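Lipid II:glycine glycyltransferase (Staphylococcus aureus, PDB 6SNR) probably transfers the first glycine of the pentaglycine interpeptide bridge from glycyl-tRNA to the lysine side chain of lipid II during peptidoglycan synthesis. Local coordinates at residues E31-L35 against T36-A40. Sequence-based numbering, arbitrary orientation.
Sequences ETKKL and TGWYA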
loop_
_atom_site.group_PDB
_atom_site.type_symbol
_atom_site.label_atom_id
_atom_site.label_comp_id
_atom_site.label_asym_id
_atom_site.label_seq_id
_atom_site.Cartn_x
_atom_site.Cartn_y
_atom_site.Cartn_z
ATOM N N GLU A 31 1.142 10.403 -15.575
ATOM C CA GLU A 31 2.518 10.716 -15.911
ATOM C C GLU A 31 3.405 9.480 -15.873
ATOM O O GLU A 31 4.274 9.326 -16.720
ATOM C CB GLU A 31 3.114 11.801 -14.993
ATOM C CG GLU A 31 2.486 13.150 -15.175
ATOM C CD GLU A 31 2.962 13.874 -16.414
ATOM O OE1 GLU A 31 4.002 13.494 -16.995
ATOM O OE2 GLU A 31 2.263 14.831 -16.804
ATOM N N THR A 32 3.167 8.570 -14.916
ATOM C CA THR A 32 3.994 7.364 -14.772
ATOM C C THR A 32 3.807 6.385 -15.918
ATOM O O THR A 32 4.662 5.558 -16.195
ATOM C CB THR A 32 3.750 6.598 -13.454
ATOM O OG1 THR A 32 2.536 5.826 -13.557
ATOM C CG2 THR A 32 3.710 7.491 -12.285
ATOM N N LYS A 33 2.669 6.468 -16.585
ATOM C CA LYS A 33 2.382 5.517 -17.636
ATOM C C LYS A 33 2.917 5.942 -19.009
ATOM O O LYS A 33 2.856 5.155 -19.965
ATOM C CB LYS A 33 0.880 5.259 -17.693
ATOM C CG LYS A 33 0.343 4.613 -16.416
ATOM C CD LYS A 33 0.840 3.178 -16.239
ATOM C CE LYS A 33 0.264 2.536 -14.987
ATOM N NZ LYS A 33 0.640 1.092 -14.903
ATOM N N LYS A 34 3.454 7.151 -19.104
ATOM C CA LYS A 34 4.065 7.589 -20.357
ATOM C C LYS A 34 5.185 6.630 -20.743
ATOM O O LYS A 34 5.353 6.327 -21.910
ATOM C CB LYS A 34 4.583 9.039 -20.270
ATOM C CG LYS A 34 3.502 10.098 -20.195
ATOM C CD LYS A 34 4.136 11.476 -19.988
ATOM C CE LYS A 34 3.121 12.596 -20.082
ATOM N NZ LYS A 34 3.798 13.933 -19.932
ATOM N N LEU A 35 5.912 6.137 -19.751
ATOM C CA LEU A 35 7.099 5.319 -19.960
ATOM C C LEU A 35 6.754 4.014 -20.655
ATOM O O LEU A 35 7.612 3.425 -21.330
ATOM C CB LEU A 35 7.784 5.046 -18.609
ATOM C CG LEU A 35 9.182 4.433 -18.624
ATOM C CD1 LEU A 35 10.165 5.419 -19.232
ATOM C CD2 LEU A 35 9.612 4.074 -17.206
ATOM N N THR A 36 5.512 3.555 -20.507
ATOM C CA THR A 36 5.079 2.319 -21.155
ATOM C C THR A 36 4.088 2.507 -22.312
ATOM O O THR A 36 3.375 1.583 -22.674
ATOM C CB THR A 36 4.534 1.294 -20.120
ATOM O OG1 THR A 36 3.635 1.934 -19.215
ATOM C CG2 THR A 36 5.693 0.670 -19.315
ATOM N N GLY A 37 4.047 3.716 -22.854
ATOM C CA GLY A 37 3.398 3.998 -24.118
ATOM C C GLY A 37 1.989 4.530 -24.024
ATOM O O GLY A 37 1.282 4.624 -25.045
ATOM N N TRP A 38 1.555 4.887 -22.816
ATOM C CA TRP A 38 0.216 5.391 -22.642
ATOM C C TRP A 38 0.175 6.904 -22.717
ATOM O O TRP A 38 1.039 7.582 -22.151
ATOM C CB TRP A 38 -0.394 4.977 -21.302
ATOM C CG TRP A 38 -0.484 3.489 -21.088
ATOM C CD1 TRP A 38 0.515 2.663 -20.627
ATOM C CD2 TRP A 38 -1.604 2.632 -21.378
ATOM N NE1 TRP A 38 0.068 1.355 -20.580
ATOM C CE2 TRP A 38 -1.220 1.307 -21.057
ATOM C CE3 TRP A 38 -2.880 2.846 -21.898
ATOM C CZ2 TRP A 38 -2.134 0.204 -21.214
ATOM C CZ3 TRP A 38 -3.743 1.753 -22.068
ATOM C CH2 TRP A 38 -3.370 0.476 -21.705
ATOM N N TYR A 39 -0.820 7.435 -23.407
ATOM C CA TYR A 39 -1.095 8.883 -23.421
ATOM C C TYR A 39 -2.482 9.168 -22.892
ATOM O O TYR A 39 -3.413 8.377 -23.067
ATOM C CB TYR A 39 -0.868 9.544 -24.795
ATOM C CG TYR A 39 -1.733 9.030 -25.959
ATOM C CD1 TYR A 39 -1.359 7.867 -26.652
ATOM C CD2 TYR A 39 -2.842 9.731 -26.407
ATOM C CE1 TYR A 39 -2.127 7.381 -27.712
ATOM C CE2 TYR A 39 -3.603 9.261 -27.479
ATOM C CZ TYR A 39 -3.220 8.098 -28.126
ATOM O OH TYR A 39 -4.050 7.670 -29.164
ATOM N N ALA A 40 -2.634 10.327 -22.245
ATOM C CA ALA A 40 -3.805 10.627 -21.484
ATOM C C ALA A 40 -4.684 11.736 -22.034
ATOM O O ALA A 40 -4.181 12.724 -22.643
ATOM C CB ALA A 40 -3.431 10.947 -20.020
HETATM O O HOH W 1 4.814 2.871 -16.989
#
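Trp38 and Lys33 meet where a helix gives way to a strand, and the backbone identifies a Schellman motif: Trp38 N donates to Lys33 O at 3.1 Å, and Gly37 N to Lys34 O at 3.1 Å. Gly37 is the C-prime residue; at a phi of +97° a beta carbon would collide with the carbonyl oxygen of Thr36, so the position suits a residue without one. Lys33 O also accepts from Thr36 N at 3.1 Å, and the two donors approach from opposite faces of its carbonyl plane, Trp38 N nearer the plane and Thr36 N well above it, so two N-H groups grip one oxygen at the helix end. A CA-H...O contact, Lys34 CA to Trp38 O at 3.5 Å, adds a further link across the turn.

Trp38 lays its CB and the CD1 edge of its ring against Lys33. Chi1 of -59° swings the indole beside its own backbone N, and chi2 of 84° turns the CD1 edge to Lys33 O, 3.5 Å from CD1 and near the ring plane. Alongside, Trp38 CB packs on Lys33 CB at 3.8 Å, an aliphatic contact; beyond CB the lysine chain leads its amine away. Thr36 OG1 lies 2.7 Å from a water, which donates a hydrogen bond to Thr32 O, bridging Thr32 to the turn. On another side of the helix end, the extended Lys34 chain reaches back one turn, and its NZ forms a salt bridge with Glu31 OE1 at 3.0 Å, on the syn side but tilted out of the carboxylate plane.

The turn thus reverses the chain from helix 27-33 into strand 39-47, at the surface of the molecule. Trp38 continues onto Leu58 and Lys60 of strand 50-61 and Tyr71 of strand 68-78, while Thr32 and Leu35 touch helix 210-220.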